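Local coordinates for KLLA0C04147p (PDB 5H2D), which binds ergosterol in the pocket of its OSBP-related (ORD) domain, the part of Osh1 in this chain, and probably transfers sterols between membranes, at residues A[19-24]-A[137-142]; A[128-133]-A[418-423]. All coordinates share one frame; numbering follows the deposited sequence.

Contact 1 of 2, residues A[19-24]-A[137-142]; sequences EGSFLG and SYRFFT
Arg-139, on strand 138-146, sends its guanidinium to Glu-19 and Ser-21 in the loop after helix 7-18. Its CG sits between the backbone N and the carbonyl carbon (chi1 68°), and the chain runs extended to NE, long enough to reach Glu-19. The salt bridge is end-on, two nitrogens sharing one oxygen: NH1 of Arg-139 lies 2.8 Å and NH2 3.0 Å from OE1 of Glu-19, both on one face of the carboxylate, whose plane is turned 28° from the guanidinium. NH1 of Arg-139 also donates to OG of Ser-21 (2.8 Å), a small hydroxyl bonded as well to Leu-16 O. NH2 has a second acid in Glu-157 of the next strand. An alanine in place of Arg-139 would probably deprive Glu-19 and Glu-157 of the arginine they share and leave OG of Ser-21 without that donor.

The other part is van der Waals contact: the Phe-22 ring edge meets backbone, CE1 standing 3.4 Å from the carbonyl O of Tyr-138. Ser-137 and Tyr-138 form a G1 beta bulge there, opposite Arg-133. Gly-20, whose positive phi suits a residue without CB, ends the helix in a Schellman motif; the type I turn Gly-20 to Leu-23 then lays Ser-21 and Phe-22 against the start of this ORD strand.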
loop_
_atom_site.group_PDB
_atom_site.type_symbol
_atom_site.label_atom_id
_atom_site.label_comp_id
_atom_site.label_asym_id
_atom_site.label_seq_id
_atom_site.Cartn_x
_atom_site.Cartn_y
_atom_site.Cartn_z
ATOM N N GLU A 19 -10.611 19.734 9.086
ATOM C CA GLU A 19 -9.451 19.945 8.233
ATOM C C GLU A 19 -9.780 19.836 6.747
ATOM O O GLU A 19 -8.871 19.945 5.919
ATOM C CB GLU A 19 -8.341 18.959 8.619
ATOM C CG GLU A 19 -7.880 19.135 10.060
ATOM C CD GLU A 19 -6.574 18.424 10.379
ATOM O OE1 GLU A 19 -6.069 17.659 9.522
ATOM O OE2 GLU A 19 -6.056 18.647 11.496
ATOM N N GLY A 20 -11.040 19.632 6.386
ATOM C CA GLY A 20 -11.431 19.650 4.987
ATOM C C GLY A 20 -10.902 18.466 4.212
ATOM O O GLY A 20 -10.577 18.602 3.028
ATOM N N SER A 21 -10.841 17.297 4.850
ATOM C CA SER A 21 -10.175 16.141 4.252
ATOM C C SER A 21 -10.860 15.644 2.989
ATOM O O SER A 21 -10.226 14.965 2.174
ATOM C CB SER A 21 -10.119 15.016 5.283
ATOM O OG SER A 21 -9.553 15.492 6.484
ATOM N N PHE A 22 -12.140 15.937 2.806
ATOM C CA PHE A 22 -12.879 15.410 1.672
ATOM C C PHE A 22 -13.206 16.478 0.646
ATOM O O PHE A 22 -13.789 16.162 -0.397
ATOM C CB PHE A 22 -14.138 14.708 2.184
ATOM C CG PHE A 22 -13.835 13.723 3.270
ATOM C CD1 PHE A 22 -13.172 12.541 2.973
ATOM C CD2 PHE A 22 -14.133 14.005 4.592
ATOM C CE1 PHE A 22 -12.855 11.644 3.968
ATOM C CE2 PHE A 22 -13.807 13.111 5.598
ATOM C CZ PHE A 22 -13.169 11.922 5.284
ATOM N N LEU A 23 -12.805 17.722 0.895
ATOM C CA LEU A 23 -12.979 18.769 -0.100
ATOM C C LEU A 23 -12.241 18.408 -1.379
ATOM O O LEU A 23 -11.080 17.981 -1.340
ATOM C CB LEU A 23 -12.469 20.100 0.439
ATOM C CG LEU A 23 -13.170 20.586 1.699
ATOM C CD1 LEU A 23 -12.425 21.770 2.273
ATOM C CD2 LEU A 23 -14.627 20.940 1.391
ATOM N N GLY A 24 -12.918 18.586 -2.509
ATOM C CA GLY A 24 -12.352 18.306 -3.812
ATOM C C GLY A 24 -12.597 16.897 -4.310
ATOM O O GLY A 24 -12.220 16.581 -5.445
ATOM N N SER A 137 -14.911 7.563 4.660
ATOM C CA SER A 137 -14.449 8.422 5.747
ATOM C C SER A 137 -12.961 8.259 6.055
ATOM O O SER A 137 -12.546 8.410 7.209
ATOM C CB SER A 137 -15.282 8.203 7.011
ATOM O OG SER A 137 -16.619 8.636 6.797
ATOM N N TYR A 138 -12.114 8.000 5.049
ATOM C CA TYR A 138 -10.682 7.995 5.315
ATOM C C TYR A 138 -9.938 8.946 4.382
ATOM O O TYR A 138 -10.413 9.303 3.300
ATOM C CB TYR A 138 -10.068 6.575 5.237
ATOM C CG TYR A 138 -9.959 5.915 3.870
ATOM C CD1 TYR A 138 -9.044 6.366 2.927
ATOM C CD2 TYR A 138 -10.711 4.780 3.559
ATOM C CE1 TYR A 138 -8.917 5.741 1.698
ATOM C CE2 TYR A 138 -10.584 4.141 2.334
ATOM C CZ TYR A 138 -9.684 4.629 1.405
ATOM O OH TYR A 138 -9.555 3.993 0.189
ATOM N N ARG A 139 -8.752 9.356 4.838
ATOM C CA ARG A 139 -7.831 10.166 4.052
ATOM C C ARG A 139 -6.468 9.498 4.097
ATOM O O ARG A 139 -6.020 9.072 5.163
ATOM C CB ARG A 139 -7.753 11.616 4.576
ATOM C CG ARG A 139 -7.107 11.773 5.947
ATOM C CD ARG A 139 -7.262 13.211 6.451
ATOM N NE ARG A 139 -6.366 13.469 7.568
ATOM C CZ ARG A 139 -6.342 14.594 8.267
ATOM N NH1 ARG A 139 -7.198 15.573 7.986
ATOM N NH2 ARG A 139 -5.472 14.740 9.253
ATOM N N PHE A 140 -5.825 9.406 2.937
ATOM C CA PHE A 140 -4.495 8.838 2.767
ATOM C C PHE A 140 -3.562 9.915 2.242
ATOM O O PHE A 140 -3.917 10.656 1.324
ATOM C CB PHE A 140 -4.529 7.666 1.769
ATOM C CG PHE A 140 -3.164 7.187 1.319
ATOM C CD1 PHE A 140 -2.512 6.168 2.013
ATOM C CD2 PHE A 140 -2.551 7.731 0.196
ATOM C CE1 PHE A 140 -1.262 5.722 1.596
ATOM C CE2 PHE A 140 -1.298 7.278 -0.225
ATOM C CZ PHE A 140 -0.669 6.270 0.477
ATOM N N PHE A 141 -2.352 9.976 2.791
ATOM C CA PHE A 141 -1.354 10.908 2.296
ATOM C C PHE A 141 0.014 10.249 2.334
ATOM O O PHE A 141 0.318 9.491 3.261
ATOM C CB PHE A 141 -1.305 12.200 3.119
ATOM C CG PHE A 141 -0.313 13.180 2.591
ATOM C CD1 PHE A 141 -0.552 13.835 1.389
ATOM C CD2 PHE A 141 0.881 13.402 3.248
ATOM C CE1 PHE A 141 0.378 14.726 0.871
ATOM C CE2 PHE A 141 1.819 14.293 2.734
ATOM C CZ PHE A 141 1.558 14.952 1.543
ATOM N N THR A 142 0.844 10.553 1.337
ATOM C CA THR A 142 2.196 10.010 1.312
ATOM C C THR A 142 3.133 11.016 0.654
ATOM O O THR A 142 2.733 11.771 -0.241
ATOM C CB THR A 142 2.236 8.644 0.583
ATOM O OG1 THR A 142 3.563 8.114 0.611
ATOM C CG2 THR A 142 1.804 8.787 -0.874
#

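Contact 2 of 2, residues A[128-133]-A[418-423]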
loop_
_atom_site.group_PDB
_atom_site.type_symbol
_atom_site.label_atom_id
_atom_site.label_comp_id
_atom_site.label_asym_id
_atom_site.label_seq_id
_atom_site.Cartn_x
_atom_site.Cartn_y
_atom_site.Cartn_z
ATOM N N THR A 128 4.366 13.913 -3.797
ATOM C CA THR A 128 3.341 13.565 -2.833
ATOM C C THR A 128 2.173 12.893 -3.537
ATOM O O THR A 128 2.019 12.985 -4.752
ATOM C CB THR A 128 2.824 14.799 -2.077
ATOM O OG1 THR A 128 2.321 15.756 -3.027
ATOM C CG2 THR A 128 3.939 15.447 -1.278
ATOM N N PHE A 129 1.346 12.208 -2.755
ATOM C CA PHE A 129 0.104 11.691 -3.307
ATOM C C PHE A 129 -0.942 11.674 -2.204
ATOM O O PHE A 129 -0.701 11.146 -1.117
ATOM C CB PHE A 129 0.285 10.289 -3.927
ATOM C CG PHE A 129 -1.022 9.658 -4.391
ATOM C CD1 PHE A 129 -1.727 10.205 -5.455
ATOM C CD2 PHE A 129 -1.545 8.535 -3.758
ATOM C CE1 PHE A 129 -2.930 9.653 -5.864
ATOM C CE2 PHE A 129 -2.746 7.975 -4.177
ATOM C CZ PHE A 129 -3.436 8.541 -5.232
ATOM N N GLU A 130 -2.091 12.282 -2.479
ATOM C CA GLU A 130 -3.214 12.264 -1.556
ATOM C C GLU A 130 -4.366 11.481 -2.161
ATOM O O GLU A 130 -4.511 11.407 -3.386
ATOM C CB GLU A 130 -3.687 13.680 -1.238
ATOM C CG GLU A 130 -4.122 14.443 -2.476
ATOM C CD GLU A 130 -5.018 15.633 -2.131
ATOM O OE1 GLU A 130 -6.254 15.471 -2.232
ATOM O OE2 GLU A 130 -4.469 16.696 -1.740
ATOM N N TYR A 131 -5.183 10.889 -1.294
ATOM C CA TYR A 131 -6.363 10.157 -1.750
ATOM C C TYR A 131 -7.332 10.057 -0.582
ATOM O O TYR A 131 -7.026 9.415 0.430
ATOM C CB TYR A 131 -5.969 8.774 -2.270
ATOM C CG TYR A 131 -7.067 7.893 -2.827
ATOM C CD1 TYR A 131 -7.507 8.052 -4.139
ATOM C CD2 TYR A 131 -7.606 6.857 -2.070
ATOM C CE1 TYR A 131 -8.486 7.222 -4.671
ATOM C CE2 TYR A 131 -8.584 6.014 -2.596
ATOM C CZ TYR A 131 -9.015 6.204 -3.890
ATOM O OH TYR A 131 -9.967 5.368 -4.409
ATOM N N SER A 132 -8.491 10.698 -0.711
ATOM C CA SER A 132 -9.518 10.609 0.314
ATOM C C SER A 132 -10.753 9.945 -0.266
ATOM O O SER A 132 -11.035 10.047 -1.465
ATOM C CB SER A 132 -9.870 11.992 0.864
ATOM O OG SER A 132 -8.744 12.584 1.486
ATOM N N ARG A 133 -11.490 9.245 0.599
ATOM C CA ARG A 133 -12.702 8.544 0.187
ATOM C C ARG A 133 -13.831 9.015 1.089
ATOM O O ARG A 133 -14.018 8.490 2.195
ATOM C CB ARG A 133 -12.507 7.033 0.245
ATOM C CG ARG A 133 -11.651 6.484 -0.908
ATOM C CD ARG A 133 -12.362 6.543 -2.245
ATOM N NE ARG A 133 -13.502 5.632 -2.255
ATOM C CZ ARG A 133 -13.486 4.401 -2.749
ATOM N NH1 ARG A 133 -12.387 3.910 -3.314
ATOM N NH2 ARG A 133 -14.579 3.650 -2.683
ATOM N N GLU A 418 0.124 19.151 9.098
ATOM C CA GLU A 418 -0.157 20.422 8.439
ATOM C C GLU A 418 -0.799 20.289 7.067
ATOM O O GLU A 418 -1.448 21.236 6.611
ATOM C CB GLU A 418 1.136 21.221 8.283
ATOM C CG GLU A 418 1.834 21.462 9.591
ATOM C CD GLU A 418 1.937 22.920 9.903
ATOM O OE1 GLU A 418 2.689 23.622 9.184
ATOM O OE2 GLU A 418 1.255 23.365 10.853
ATOM N N TYR A 419 -0.609 19.161 6.381
ATOM C CA TYR A 419 -0.938 19.108 4.959
ATOM C C TYR A 419 -2.407 19.430 4.698
ATOM O O TYR A 419 -2.728 20.253 3.833
ATOM C CB TYR A 419 -0.596 17.732 4.398
ATOM C CG TYR A 419 -1.017 17.553 2.955
ATOM C CD1 TYR A 419 -0.240 18.075 1.931
ATOM C CD2 TYR A 419 -2.191 16.864 2.617
ATOM C CE1 TYR A 419 -0.607 17.920 0.598
ATOM C CE2 TYR A 419 -2.564 16.699 1.270
ATOM C CZ TYR A 419 -1.759 17.232 0.278
ATOM O OH TYR A 419 -2.080 17.068 -1.058
ATOM N N TRP A 420 -3.314 18.767 5.416
ATOM C CA TRP A 420 -4.726 18.915 5.082
ATOM C C TRP A 420 -5.246 20.300 5.453
ATOM O O TRP A 420 -6.070 20.856 4.720
ATOM C CB TRP A 420 -5.544 17.806 5.747
ATOM C CG TRP A 420 -5.161 16.436 5.236
ATOM C CD1 TRP A 420 -4.323 15.543 5.840
ATOM C CD2 TRP A 420 -5.577 15.831 4.002
ATOM N NE1 TRP A 420 -4.204 14.406 5.063
ATOM C CE2 TRP A 420 -4.963 14.558 3.933
ATOM C CE3 TRP A 420 -6.422 16.232 2.958
ATOM C CZ2 TRP A 420 -5.168 13.686 2.866
ATOM C CZ3 TRP A 420 -6.623 15.369 1.892
ATOM C CH2 TRP A 420 -5.987 14.105 1.855
ATOM N N LYS A 421 -4.765 20.878 6.560
ATOM C CA LYS A 421 -5.182 22.237 6.912
ATOM C C LYS A 421 -4.667 23.246 5.897
ATOM O O LYS A 421 -5.418 24.121 5.441
ATOM C CB LYS A 421 -4.691 22.588 8.315
ATOM C CG LYS A 421 -5.134 21.601 9.367
ATOM C CD LYS A 421 -4.820 22.078 10.777
ATOM C CE LYS A 421 -3.350 22.344 10.968
ATOM N NZ LYS A 421 -3.028 22.618 12.402
ATOM N N GLN A 422 -3.391 23.150 5.524
ATOM C CA GLN A 422 -2.863 24.081 4.533
ATOM C C GLN A 422 -3.547 23.890 3.190
ATOM O O GLN A 422 -3.744 24.857 2.453
ATOM C CB GLN A 422 -1.349 23.921 4.400
ATOM C CG GLN A 422 -0.612 24.155 5.704
ATOM C CD GLN A 422 0.878 24.354 5.511
ATOM O OE1 GLN A 422 1.356 24.527 4.389
ATOM N NE2 GLN A 422 1.623 24.338 6.613
ATOM N N ARG A 423 -3.915 22.651 2.863
ATOM C CA ARG A 423 -4.686 22.388 1.651
ATOM C C ARG A 423 -6.064 23.041 1.725
ATOM O O ARG A 423 -6.510 23.697 0.774
ATOM C CB ARG A 423 -4.793 20.874 1.466
ATOM C CG ARG A 423 -5.627 20.378 0.290
ATOM C CD ARG A 423 -5.858 18.890 0.485
ATOM N NE ARG A 423 -6.523 18.236 -0.640
ATOM C CZ ARG A 423 -7.839 18.199 -0.822
ATOM N NH1 ARG A 423 -8.645 18.806 0.036
ATOM N NH2 ARG A 423 -8.348 17.559 -1.858
HETATM O O HOH W 1 -0.381 15.465 -2.817
#
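Glu-130 reaches from strand 128-133 to two residues of helix 419-424, Tyr-419 and Arg-423, and its carboxylate is the polar centre of this buried contact. Its CG sits between the backbone N and the carbonyl carbon (chi1 59°), and the chain then extends toward the helix. Arg-423 comes from the opposite direction and grips it side-on: NE donates to OE2 of Glu-130 at 2.8 Å and NH2 to OE1 of Glu-130 at 3.0 Å, each on a syn lone pair. The second bond is the more bent, with OE1 tilted from the guanidinium plane. The anti lone pair of OE2 takes the hydroxyl of Tyr-419, whose OH lies 2.5 Å from it; the phenol ring stands 78° to the carboxylate. With Tyr-25 also bonded to OE1, the acid is probably held as a carboxylate.

Arg-423 has CG anti to its backbone N and stays extended as far as NE, a length that suits arginine to span from helix to strand. CZ3 of Trp-420 lies over one face of the Arg-423 guanidinium, offset toward its rim, while CD2 of Tyr-419 sits 3.7 Å above the plane of the Trp-420 indole, over its centre. The indole's CH2 reaches the strand, 3.2 Å from OG of Ser-132, a small residue that leaves room for it and bonds to Ser-21 O. A water links Tyr-419 OH to Thr-128 OG1. The 419-423 turn of the helix thus runs at 82° to strand 128-133 of the ORD, joined to it by a buried bidentate salt bridge.

Overall arrangement
From the N terminus, the chain leaves helix 7-18 through the loop 19-24 and, after a run of helices and two short strands, enters strand 128-133 and its antiparallel neighbour 138-146. Contact 1 closes the loop from 19-24 to strand 138-146. Contact 2 closes a far longer one, from strand 128-133 past most of the domain's strands to helix 419-424 near the C terminus. Since 128-133 precedes 137-142, the two closures cross rather than nest. Their centres lie only 6 Å apart: Phe-140 N probably bonds to Tyr-131 O between the strands, Leu-23 O to Arg-423 NH2, and Arg-139 packs on Trp-420. Together they tie the loop after the N-terminal helix and the late helix 419-424 to two neighbouring strands.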